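Side-chain contacts in NeuRonal IgCAM-5 (Caenorhabditis elegans, PDB 6ON6), which probably acts as a neuronal cell-surface adhesion receptor of the immunoglobulin superfamily, forming homodimers through its first immunoglobulin domain: residues A[14-17]-A[23-26]; A[48-53]-A[76-81]; A[28-33]-A[93-98]. All coordinates share one frame; numbering follows the deposited sequence.

Contact 1: A[14-17]-A[23-26]; sequences SSAV and DVDF
The Phe26 ring is the flat group here, and the backbone carbonyl of Ser14 reaches it obliquely. This is one end of an immunoglobulin beta sandwich. Ser14 O lies 3.2 Å from Phe26 CE1 and 3.5 Å from Phe26 CD1. On the CD2 side of the ring, Phe26 CD2 packs 3.5 Å from Ile80 CD1. Met13 and Leu107 also touch Phe26, and its ring meets that of Tyr91 with the planes only about 20° apart. Strand 16-19 forms an edge of one sheet, beside strand 101-110. Strand 24-31 belongs to the sheet opposite. The contact therefore joins the two sheets rather than neighbours in one. Phe26 turns its CG anti to the carbonyl carbon (chi1 -74°), which brings the ring round to segment 14-17 although its CB does not point there. Further along, Ala16 and Val24 aim their side chains at each other. Ala16 CB packs 3.6 Å from Val24 CG1, the branch that stands anti to the backbone N. The other branch, Val24 CG2, comes 4.3 Å from Val17 O. Val24 is buried and also packs on Leu107 and Val83. A water joins two carbonyl oxygens, both acceptors, that could not bond to each other. It donates to Ser14 O at 2.7 Å and, also at 2.7 Å, to Asp25 O.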
ATOM      1  N   SER A  14      -7.405 -13.816   9.604  1.00 23.32           N
ATOM      2  CA  SER A  14      -8.457 -14.788   9.375  1.00 24.45           C
ATOM      3  C   SER A  14      -9.590 -14.190   8.549  1.00 21.89           C
ATOM      4  O   SER A  14     -10.000 -13.030   8.736  1.00 25.24           O
ATOM      5  CB  SER A  14      -9.012 -15.236  10.716  1.00 27.31           C
ATOM      6  OG  SER A  14      -7.987 -15.942  11.432  1.00 29.12           O
ATOM      7  N   SER A  15     -10.100 -14.969   7.610  1.00 24.62           N
ATOM      8  CA  SER A  15     -11.272 -14.524   6.874  1.00 24.69           C
ATOM      9  C   SER A  15     -12.458 -14.313   7.807  1.00 22.46           C
ATOM     10  O   SER A  15     -12.546 -14.888   8.898  1.00 23.81           O
ATOM     11  CB  SER A  15     -11.642 -15.509   5.791  1.00 27.15           C
ATOM     12  OG  SER A  15     -10.604 -15.521   4.829  1.00 29.29           O
ATOM     13  N   ALA A  16     -13.364 -13.424   7.387  1.00 21.99           N
ATOM     14  CA  ALA A  16     -14.487 -13.027   8.221  1.00 22.41           C
ATOM     15  C   ALA A  16     -15.706 -12.778   7.344  1.00 22.48           C
ATOM     16  O   ALA A  16     -15.587 -12.581   6.135  1.00 24.60           O
ATOM     17  CB  ALA A  16     -14.176 -11.740   8.973  1.00 21.22           C
ATOM     18  N   VAL A  17     -16.884 -12.781   7.973  1.00 21.90           N
ATOM     19  CA  VAL A  17     -18.125 -12.402   7.302  1.00 23.64           C
ATOM     20  C   VAL A  17     -18.806 -11.327   8.140  1.00 23.34           C
ATOM     21  O   VAL A  17     -18.563 -11.202   9.333  1.00 24.20           O
ATOM     22  CB  VAL A  17     -19.057 -13.611   7.059  1.00 26.77           C
ATOM     23  CG1 VAL A  17     -18.470 -14.554   6.062  1.00 34.49           C
ATOM     24  CG2 VAL A  17     -19.456 -14.344   8.369  1.00 27.16           C
ATOM     25  N   ASP A  23     -19.035  -4.170  12.551  1.00 18.22           N
ATOM     26  CA  ASP A  23     -17.593  -3.905  12.591  1.00 18.88           C
ATOM     27  C   ASP A  23     -16.833  -5.220  12.552  1.00 18.88           C
ATOM     28  O   ASP A  23     -17.265  -6.188  13.167  1.00 18.84           O
ATOM     29  CB  ASP A  23     -17.183  -3.185  13.877  1.00 19.72           C
ATOM     30  CG  ASP A  23     -17.780  -1.785  14.023  1.00 20.72           C
ATOM     31  OD1 ASP A  23     -18.337  -1.216  13.070  1.00 22.70           O
ATOM     32  OD2 ASP A  23     -17.674  -1.269  15.148  1.00 31.00           O
ATOM     33  N   VAL A  24     -15.698  -5.223  11.864  1.00 18.04           N
ATOM     34  CA  VAL A  24     -14.879  -6.438  11.727  1.00 18.79           C
ATOM     35  C   VAL A  24     -13.408  -6.098  11.936  1.00 18.01           C
ATOM     36  O   VAL A  24     -12.923  -5.085  11.434  1.00 20.27           O
ATOM     37  CB  VAL A  24     -15.054  -7.106  10.344  1.00 21.50           C
ATOM     38  CG1 VAL A  24     -14.069  -8.287  10.134  1.00 30.84           C
ATOM     39  CG2 VAL A  24     -16.442  -7.578  10.135  1.00 23.46           C
ATOM     40  N   ASP A  25     -12.676  -6.985  12.625  1.00 19.68           N
ATOM     41  CA  ASP A  25     -11.243  -6.804  12.809  1.00 19.76           C
ATOM     42  C   ASP A  25     -10.456  -7.839  12.004  1.00 20.96           C
ATOM     43  O   ASP A  25     -10.872  -9.009  11.909  1.00 24.01           O
ATOM     44  CB  ASP A  25     -10.850  -7.073  14.278  1.00 20.84           C
ATOM     45  CG  ASP A  25     -11.340  -5.994  15.238  1.00 23.14           C
ATOM     46  OD1 ASP A  25     -11.768  -4.902  14.778  1.00 24.17           O
ATOM     47  OD2 ASP A  25     -11.273  -6.247  16.462  1.00 28.04           O
ATOM     48  N   PHE A  26      -9.300  -7.407  11.508  1.00 21.19           N
ATOM     49  CA  PHE A  26      -8.247  -8.298  10.989  1.00 21.13           C
ATOM     50  C   PHE A  26      -7.041  -8.088  11.879  1.00 20.48           C
ATOM     51  O   PHE A  26      -6.591  -6.964  12.086  1.00 24.09           O
ATOM     52  CB  PHE A  26      -7.916  -7.965   9.511  1.00 24.81           C
ATOM     53  CG  PHE A  26      -8.980  -8.415   8.545  1.00 23.14           C
ATOM     54  CD1 PHE A  26      -8.999  -9.733   8.105  1.00 23.97           C
ATOM     55  CD2 PHE A  26      -9.963  -7.548   8.075  1.00 22.92           C
ATOM     56  CE1 PHE A  26      -9.958 -10.180   7.241  1.00 24.77           C
ATOM     57  CE2 PHE A  26     -10.927  -8.011   7.229  1.00 26.45           C
ATOM     58  CZ  PHE A  26     -10.928  -9.311   6.783  1.00 26.79           C
TER
HETATM   59  O   HOH W   1     -10.195 -11.475  10.946  1.00 23.25           O

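Contact 2: A[48-53]-A[76-81]; sequences RLLSFD and WVLTIK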
ATOM      1  N   ARG A  48      -5.553  -0.179  -2.163  1.00 34.79           N
ATOM      2  CA  ARG A  48      -5.639   0.941  -1.244  1.00 31.88           C
ATOM      3  C   ARG A  48      -4.737   0.650  -0.067  1.00 28.03           C
ATOM      4  O   ARG A  48      -4.914  -0.365   0.612  1.00 31.23           O
ATOM      5  CB  ARG A  48      -7.061   1.082  -0.745  1.00 35.42           C
ATOM      6  CG  ARG A  48      -8.025   1.490  -1.843  1.00 41.97           C
ATOM      7  CD  ARG A  48      -7.628   2.800  -2.481  1.00 48.91           C
ATOM      8  NE  ARG A  48      -8.676   3.257  -3.390  1.00 52.88           N
ATOM      9  CZ  ARG A  48      -9.763   3.923  -3.001  1.00 54.84           C
ATOM     10  NH1 ARG A  48      -9.944   4.221  -1.715  1.00 56.44           N
ATOM     11  NH2 ARG A  48     -10.671   4.295  -3.894  1.00 54.22           N
ATOM     12  N   LEU A  49      -3.770   1.520   0.171  1.00 28.96           N
ATOM     13  CA  LEU A  49      -3.073   1.503   1.444  1.00 26.70           C
ATOM     14  C   LEU A  49      -4.047   1.895   2.554  1.00 25.85           C
ATOM     15  O   LEU A  49      -4.739   2.929   2.472  1.00 30.09           O
ATOM     16  CB  LEU A  49      -1.878   2.447   1.407  1.00 26.83           C
ATOM     17  CG  LEU A  49      -1.053   2.536   2.701  1.00 27.83           C
ATOM     18  CD1 LEU A  49      -0.372   1.203   3.014  1.00 28.01           C
ATOM     19  CD2 LEU A  49      -0.004   3.659   2.603  1.00 30.45           C
ATOM     20  N   LEU A  50      -4.118   1.057   3.598  1.00 25.97           N
ATOM     21  CA  LEU A  50      -4.995   1.329   4.728  1.00 23.95           C
ATOM     22  C   LEU A  50      -4.248   1.839   5.950  1.00 25.87           C
ATOM     23  O   LEU A  50      -4.781   2.697   6.665  1.00 27.11           O
ATOM     24  CB  LEU A  50      -5.793   0.077   5.107  1.00 25.29           C
ATOM     25  CG  LEU A  50      -6.588  -0.561   3.981  1.00 24.48           C
ATOM     26  CD1 LEU A  50      -7.288  -1.816   4.459  1.00 26.77           C
ATOM     27  CD2 LEU A  50      -7.619   0.421   3.445  1.00 29.04           C
ATOM     28  N   SER A  51      -3.014   1.382   6.178  1.00 25.72           N
ATOM     29  CA  SER A  51      -2.228   1.875   7.301  1.00 26.68           C
ATOM     30  C   SER A  51      -0.771   1.606   7.014  1.00 28.73           C
ATOM     31  O   SER A  51      -0.443   0.695   6.257  1.00 29.16           O
ATOM     32  CB  SER A  51      -2.608   1.222   8.632  1.00 25.70           C
ATOM     33  OG  SER A  51      -2.316  -0.179   8.604  1.00 28.84           O
ATOM     34  N   PHE A  52       0.089   2.419   7.620  1.00 28.81           N
ATOM     35  CA  PHE A  52       1.534   2.253   7.530  1.00 30.22           C
ATOM     36  C   PHE A  52       2.117   2.442   8.917  1.00 32.26           C
ATOM     37  O   PHE A  52       1.850   3.457   9.566  1.00 31.84           O
ATOM     38  CB  PHE A  52       2.151   3.280   6.571  1.00 31.44           C
ATOM     39  CG  PHE A  52       3.631   3.125   6.445  1.00 31.13           C
ATOM     40  CD1 PHE A  52       4.181   2.124   5.659  1.00 32.08           C
ATOM     41  CD2 PHE A  52       4.479   3.929   7.172  1.00 37.94           C
ATOM     42  CE1 PHE A  52       5.548   1.953   5.574  1.00 33.32           C
ATOM     43  CE2 PHE A  52       5.857   3.751   7.094  1.00 34.36           C
ATOM     44  CZ  PHE A  52       6.388   2.766   6.294  1.00 33.10           C
ATOM     45  N   ASP A  53       2.919   1.479   9.371  1.00 29.78           N
ATOM     46  CA  ASP A  53       3.472   1.580  10.716  1.00 31.97           C
ATOM     47  C   ASP A  53       2.312   1.800  11.690  1.00 33.00           C
ATOM     48  O   ASP A  53       1.364   1.007  11.695  1.00 31.27           O
ATOM     49  CB  ASP A  53       4.558   2.672  10.736  1.00 36.32           C
ATOM     50  CG  ASP A  53       5.444   2.630  11.975  1.00 41.23           C
ATOM     51  OD1 ASP A  53       5.489   1.592  12.671  1.00 38.35           O
ATOM     52  OD2 ASP A  53       6.094   3.667  12.252  1.00 44.05           O
ATOM     53  N   TRP A  76      -1.254  -6.361  15.740  1.00 27.37           N
ATOM     54  CA  TRP A  76      -1.659  -5.190  14.973  1.00 28.83           C
ATOM     55  C   TRP A  76      -3.081  -5.471  14.521  1.00 26.93           C
ATOM     56  O   TRP A  76      -3.315  -6.397  13.741  1.00 24.50           O
ATOM     57  CB  TRP A  76      -0.693  -5.033  13.803  1.00 31.35           C
ATOM     58  CG  TRP A  76       0.743  -4.799  14.251  1.00 35.57           C
ATOM     59  CD1 TRP A  76       1.570  -5.712  14.838  1.00 35.47           C
ATOM     60  CD2 TRP A  76       1.512  -3.586  14.134  1.00 33.05           C
ATOM     61  NE1 TRP A  76       2.792  -5.145  15.098  1.00 37.20           N
ATOM     62  CE2 TRP A  76       2.784  -3.845  14.682  1.00 38.45           C
ATOM     63  CE3 TRP A  76       1.236  -2.302  13.636  1.00 32.82           C
ATOM     64  CZ2 TRP A  76       3.794  -2.879  14.725  1.00 36.79           C
ATOM     65  CZ3 TRP A  76       2.233  -1.354  13.686  1.00 37.14           C
ATOM     66  CH2 TRP A  76       3.500  -1.647  14.228  1.00 39.32           C
ATOM     67  N   VAL A  77      -4.043  -4.689  15.010  1.00 26.14           N
ATOM     68  CA  VAL A  77      -5.451  -4.965  14.767  1.00 23.13           C
ATOM     69  C   VAL A  77      -6.017  -3.832  13.932  1.00 23.72           C
ATOM     70  O   VAL A  77      -6.028  -2.672  14.373  1.00 25.59           O
ATOM     71  CB  VAL A  77      -6.247  -5.079  16.071  1.00 25.03           C
ATOM     72  CG1 VAL A  77      -7.686  -5.424  15.770  1.00 26.38           C
ATOM     73  CG2 VAL A  77      -5.633  -6.132  16.980  1.00 28.26           C
ATOM     74  N   LEU A  78      -6.466  -4.174  12.740  1.00 23.10           N
ATOM     75  CA  LEU A  78      -7.135  -3.235  11.848  1.00 22.36           C
ATOM     76  C   LEU A  78      -8.637  -3.465  11.963  1.00 20.82           C
ATOM     77  O   LEU A  78      -9.124  -4.570  11.714  1.00 22.81           O
ATOM     78  CB  LEU A  78      -6.705  -3.518  10.417  1.00 27.00           C
ATOM     79  CG  LEU A  78      -7.418  -2.598   9.438  1.00 34.56           C
ATOM     80  CD1 LEU A  78      -6.811  -1.206   9.535  1.00 36.20           C
ATOM     81  CD2 LEU A  78      -7.234  -3.199   8.081  1.00 36.29           C
ATOM     82  N   THR A  79      -9.376  -2.430  12.343  1.00 22.81           N
ATOM     83  CA  THR A  79     -10.832  -2.517  12.382  1.00 21.22           C
ATOM     84  C   THR A  79     -11.414  -1.832  11.160  1.00 22.09           C
ATOM     85  O   THR A  79     -11.007  -0.713  10.826  1.00 23.34           O
ATOM     86  CB  THR A  79     -11.371  -1.831  13.635  1.00 22.68           C
ATOM     87  OG1 THR A  79     -10.842  -2.493  14.785  1.00 24.40           O
ATOM     88  CG2 THR A  79     -12.875  -1.849  13.669  1.00 23.37           C
ATOM     89  N   ILE A  80     -12.315  -2.528  10.480  1.00 21.16           N
ATOM     90  CA  ILE A  80     -13.166  -1.912   9.451  1.00 21.07           C
ATOM     91  C   ILE A  80     -14.507  -1.652  10.099  1.00 19.78           C
ATOM     92  O   ILE A  80     -15.240  -2.576  10.464  1.00 19.50           O
ATOM     93  CB  ILE A  80     -13.327  -2.814   8.226  1.00 23.41           C
ATOM     94  CG1 ILE A  80     -11.941  -3.181   7.705  1.00 26.98           C
ATOM     95  CG2 ILE A  80     -14.074  -2.077   7.116  1.00 25.31           C
ATOM     96  CD1 ILE A  80     -11.780  -4.580   7.504  1.00 34.42           C
ATOM     97  N   LYS A  81     -14.821  -0.383  10.292  1.00 20.05           N
ATOM     98  CA  LYS A  81     -16.077  -0.023  10.925  1.00 20.25           C
ATOM     99  C   LYS A  81     -17.188   0.012   9.889  1.00 20.08           C
ATOM    100  O   LYS A  81     -16.967   0.377   8.728  1.00 20.91           O
ATOM    101  CB  LYS A  81     -15.948   1.373  11.543  1.00 21.97           C
ATOM    102  CG  LYS A  81     -14.859   1.485  12.650  1.00 26.98           C
ATOM    103  CD  LYS A  81     -15.335   0.854  13.924  1.00 32.35           C
ATOM    104  CE  LYS A  81     -16.369   1.798  14.568  1.00 41.57           C
ATOM    105  NZ  LYS A  81     -16.957   1.284  15.854  1.00 42.94           N
TER
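Leu78, Trp76 and Asp53 carry most of this buried contact, with Leu50 as the fourth partner. Strands 48-52 and 75-80 lie in the two different sheets of the immunoglobulin sandwich, and their side chains meet in its core. Leu78 CD2 packs 3.9 Å from Leu50 CD1, and the two side chains cross at about a right angle. Leu78 holds its CG anti to the backbone N (chi1 178°), which extends the side chain toward the other sheet, where Leu78 CD2 makes the touch. A classic beta bulge sets Leu50 and Ser51 together opposite Phe40 of the adjoining strand. Phe40 also touches Leu78 and Trp76. The second pair lies where strand 48-52 ends. Asp53 O meets the edge of the Trp76 ring, near its plane, 3.2 Å from Trp76 CZ3. It is 3.8 Å from Trp76 CE3, so the carbonyl faces the rim of the six-membered ring. Pro67 and Arg68 pack on the same indole. With an alanine here in place of Trp76, a gap is likely to open beside Phe40 and Pro67, and the Asp53 carbonyl to lose its aromatic neighbour. Phe52 turns the other way, and its ring stacks on Phe52 of the second subunit. The Asp53 carboxylate stays on the Trp76 side, tilted 33° from the indole plane, with Asp53 OD1 4.1 Å from Trp76 CH2.

Contact 3: A[28-33]-A[93-98]; sequences CIVNDL and CQINTE
The canonical intersheet disulfide of the immunoglobulin fold is the covalent core of this contact. Cys28 SG and Cys93 SG are bonded at 2.0 Å, and the bridge is right-handed, with a chi3 of 54°. The two halves are turned differently. Cys28 holds its SG anti to the backbone N (chi1 -172°), while the SG of Cys93 stands between the backbone N and the carbonyl carbon (chi1 76°). The two CB atoms, Cys28 CB and Cys93 CB, are 3.6 Å apart. Phe40 and Ile8 pack on both cysteines. Strand 24-31 lies in one sheet of the beta sandwich and strand 89-95 in the other, so the bridge pins the sheets together through the core. Beyond it, Ile95 fills the space between the segments with two of its branches. Its CD1 meets Val30 tip to tip, with Ile95 CD1 3.6 Å from Val30 CG1 and 4.0 Å from Val30 CG2. The CG2 branch serves Leu33 instead, with Ile95 CG2 3.5 Å from Leu33 CD1 and the side chains running oblique to each other. Leu33 follows the end of its strand, and its side chain leads back into the core. After Ile95 the chain bends in an inverse gamma turn centred on Asn96, with a weak hydrogen bond of 2.8 Å from Thr97 N to Ile95 O. Asn96 OD1 accepts from Met37 N, whereas Asn96 ND2 donates across the dimer interface to Phe57 O of the second subunit.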
ATOM      1  N   CYS A  28      -3.005  -8.995  12.666  1.00 23.50           N
ATOM      2  CA  CYS A  28      -1.716  -9.478  12.189  1.00 24.92           C
ATOM      3  C   CYS A  28      -0.784  -9.557  13.390  1.00 23.99           C
ATOM      4  O   CYS A  28      -0.440  -8.524  13.980  1.00 27.81           O
ATOM      5  CB  CYS A  28      -1.181  -8.473  11.190  1.00 28.13           C
ATOM      6  SG  CYS A  28       0.297  -8.956  10.313  1.00 31.88           S
ATOM      7  N   ILE A  29      -0.362 -10.766  13.747  1.00 24.49           N
ATOM      8  CA  ILE A  29       0.497 -10.962  14.908  1.00 25.02           C
ATOM      9  C   ILE A  29       1.893 -11.263  14.386  1.00 29.16           C
ATOM     10  O   ILE A  29       2.084 -12.202  13.606  1.00 31.20           O
ATOM     11  CB  ILE A  29      -0.018 -12.103  15.797  1.00 28.21           C
ATOM     12  CG1 ILE A  29      -1.460 -11.785  16.264  1.00 32.72           C
ATOM     13  CG2 ILE A  29       0.949 -12.306  16.986  1.00 30.91           C
ATOM     14  CD1 ILE A  29      -2.159 -12.869  17.084  1.00 39.68           C
ATOM     15  N   VAL A  30       2.833 -10.389  14.687  1.00 30.42           N
ATOM     16  CA  VAL A  30       4.137 -10.486  14.066  1.00 30.94           C
ATOM     17  C   VAL A  30       5.138 -10.846  15.134  1.00 28.13           C
ATOM     18  O   VAL A  30       5.297 -10.109  16.117  1.00 33.82           O
ATOM     19  CB  VAL A  30       4.550  -9.193  13.364  1.00 33.85           C
ATOM     20  CG1 VAL A  30       5.868  -9.489  12.628  1.00 39.41           C
ATOM     21  CG2 VAL A  30       3.448  -8.677  12.433  1.00 34.27           C
ATOM     22  N   ASN A  31       5.838 -11.969  14.924  1.00 32.56           N
ATOM     23  CA  ASN A  31       6.946 -12.384  15.771  1.00 32.42           C
ATOM     24  C   ASN A  31       8.229 -11.873  15.138  1.00 34.90           C
ATOM     25  O   ASN A  31       8.377 -11.882  13.907  1.00 38.22           O
ATOM     26  CB  ASN A  31       6.977 -13.910  15.917  1.00 32.38           C
ATOM     27  CG  ASN A  31       5.803 -14.420  16.725  1.00 29.65           C
ATOM     28  OD1 ASN A  31       5.308 -13.717  17.610  1.00 37.19           O
ATOM     29  ND2 ASN A  31       5.302 -15.595  16.379  1.00 33.33           N
ATOM     30  N   ASP A  32       9.151 -11.419  15.997  1.00 35.50           N
ATOM     31  CA  ASP A  32      10.483 -10.979  15.570  1.00 37.32           C
ATOM     32  C   ASP A  32      10.435  -9.837  14.546  1.00 36.81           C
ATOM     33  O   ASP A  32      11.157  -9.829  13.548  1.00 41.02           O
ATOM     34  CB  ASP A  32      11.320 -12.167  15.086  1.00 36.73           C
ATOM     35  CG  ASP A  32      11.446 -13.243  16.154  1.00 39.30           C
ATOM     36  OD1 ASP A  32      11.903 -12.913  17.267  1.00 41.69           O
ATOM     37  OD2 ASP A  32      11.035 -14.389  15.891  1.00 40.19           O
ATOM     38  N   LEU A  33       9.530  -8.871  14.768  1.00 37.10           N
ATOM     39  CA  LEU A  33       9.400  -7.757  13.829  1.00 36.49           C
ATOM     40  C   LEU A  33      10.669  -6.914  13.775  1.00 35.75           C
ATOM     41  O   LEU A  33      11.065  -6.453  12.698  1.00 42.35           O
ATOM     42  CB  LEU A  33       8.190  -6.888  14.196  1.00 36.82           C
ATOM     43  CG  LEU A  33       7.970  -5.716  13.243  1.00 35.80           C
ATOM     44  CD1 LEU A  33       7.529  -6.221  11.880  1.00 31.48           C
ATOM     45  CD2 LEU A  33       6.948  -4.749  13.820  1.00 36.82           C
ATOM     46  N   CYS A  93      -1.783  -7.966   5.528  1.00 24.85           N
ATOM     47  CA  CYS A  93      -0.772  -7.216   6.249  1.00 26.61           C
ATOM     48  C   CYS A  93       0.558  -7.647   5.672  1.00 26.87           C
ATOM     49  O   CYS A  93       0.740  -8.821   5.343  1.00 30.24           O
ATOM     50  CB  CYS A  93      -0.809  -7.390   7.778  1.00 32.14           C
ATOM     51  SG  CYS A  93      -0.169  -8.862   8.345  1.00 44.28           S
ATOM     52  N   GLN A  94       1.446  -6.697   5.488  1.00 25.51           N
ATOM     53  CA  GLN A  94       2.717  -6.987   4.850  1.00 27.41           C
ATOM     54  C   GLN A  94       3.842  -6.295   5.598  1.00 26.88           C
ATOM     55  O   GLN A  94       3.655  -5.199   6.136  1.00 31.00           O
ATOM     56  CB  GLN A  94       2.644  -6.683   3.365  1.00 32.74           C
ATOM     57  CG  GLN A  94       2.507  -5.289   3.037  1.00 34.24           C
ATOM     58  CD  GLN A  94       2.195  -5.107   1.543  1.00 36.33           C
ATOM     59  OE1 GLN A  94       1.154  -5.554   1.048  1.00 44.91           O
ATOM     60  NE2 GLN A  94       3.121  -4.521   0.822  1.00 35.04           N
ATOM     61  N   ILE A  95       4.983  -7.006   5.732  1.00 29.80           N
ATOM     62  CA  ILE A  95       6.146  -6.499   6.437  1.00 31.14           C
ATOM     63  C   ILE A  95       7.273  -6.350   5.443  1.00 31.74           C
ATOM     64  O   ILE A  95       7.394  -7.174   4.534  1.00 36.92           O
ATOM     65  CB  ILE A  95       6.574  -7.524   7.495  1.00 35.69           C
ATOM     66  CG1 ILE A  95       5.347  -8.018   8.278  1.00 37.73           C
ATOM     67  CG2 ILE A  95       7.554  -6.885   8.419  1.00 34.97           C
ATOM     68  CD1 ILE A  95       5.587  -9.307   9.060  1.00 47.46           C
ATOM     69  N   ASN A  96       8.043  -5.258   5.568  1.00 33.02           N
ATOM     70  CA  ASN A  96       9.095  -4.929   4.593  1.00 32.86           C
ATOM     71  C   ASN A  96      10.367  -5.735   4.753  1.00 39.47           C
ATOM     72  O   ASN A  96      11.467  -5.183   4.679  1.00 40.67           O
ATOM     73  CB  ASN A  96       9.431  -3.442   4.570  1.00 36.10           C
ATOM     74  CG  ASN A  96       9.963  -2.955   5.874  1.00 36.22           C
ATOM     75  OD1 ASN A  96       9.921  -3.673   6.883  1.00 37.05           O
ATOM     76  ND2 ASN A  96      10.487  -1.736   5.877  1.00 40.39           N
ATOM     77  N   THR A  97      10.203  -7.026   4.934  1.00 37.26           N
ATOM     78  CA  THR A  97      11.345  -7.917   4.898  1.00 36.55           C
ATOM     79  C   THR A  97      11.717  -8.219   3.461  1.00 36.66           C
ATOM     80  O   THR A  97      10.984  -7.934   2.501  1.00 34.52           O
ATOM     81  CB  THR A  97      10.977  -9.210   5.594  1.00 39.59           C
ATOM     82  OG1 THR A  97       9.763  -9.737   5.033  1.00 41.03           O
ATOM     83  CG2 THR A  97      10.817  -8.973   7.084  1.00 41.33           C
ATOM     84  N   GLU A  98      12.911  -8.788   3.331  1.00 39.38           N
ATOM     85  CA  GLU A  98      13.428  -9.293   2.071  1.00 40.36           C
ATOM     86  C   GLU A  98      13.813 -10.732   2.370  1.00 39.43           C
ATOM     87  O   GLU A  98      14.801 -10.975   3.099  1.00 43.26           O
ATOM     88  CB  GLU A  98      14.627  -8.475   1.588  1.00 38.58           C
ATOM     89  CG  GLU A  98      14.173  -7.098   1.135  1.00 38.35           C
ATOM     90  CD  GLU A  98      15.261  -6.048   1.083  1.00 43.73           C
ATOM     91  OE1 GLU A  98      16.470  -6.428   1.097  1.00 48.42           O
ATOM     92  OE2 GLU A  98      14.875  -4.839   1.034  1.00 41.37           O
TER

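Overall arrangement
From the N terminus, contact 1 comes first and closes a short loop, with five residues between its segments. Contact 3 opens next, farther along strand 24-31, and closes only after strands 38-42 to 75-80 have passed. Contact 2 is nested inside that long loop. Each contact joins one sheet of the sandwich to the other. Contacts 1 and 3 lie on opposite sides of the chain's centre, their centres about 19 Å apart. Contact 2 touches both, because strands 24-31 and 75-80 are neighbours: the Asp23–Lys81 salt bridge links it to contact 1, and the backbone hydrogen bond between Cys28 N and Trp76 O links it to contact 3. Segments 48-53 and 93-98 also reach the second subunit.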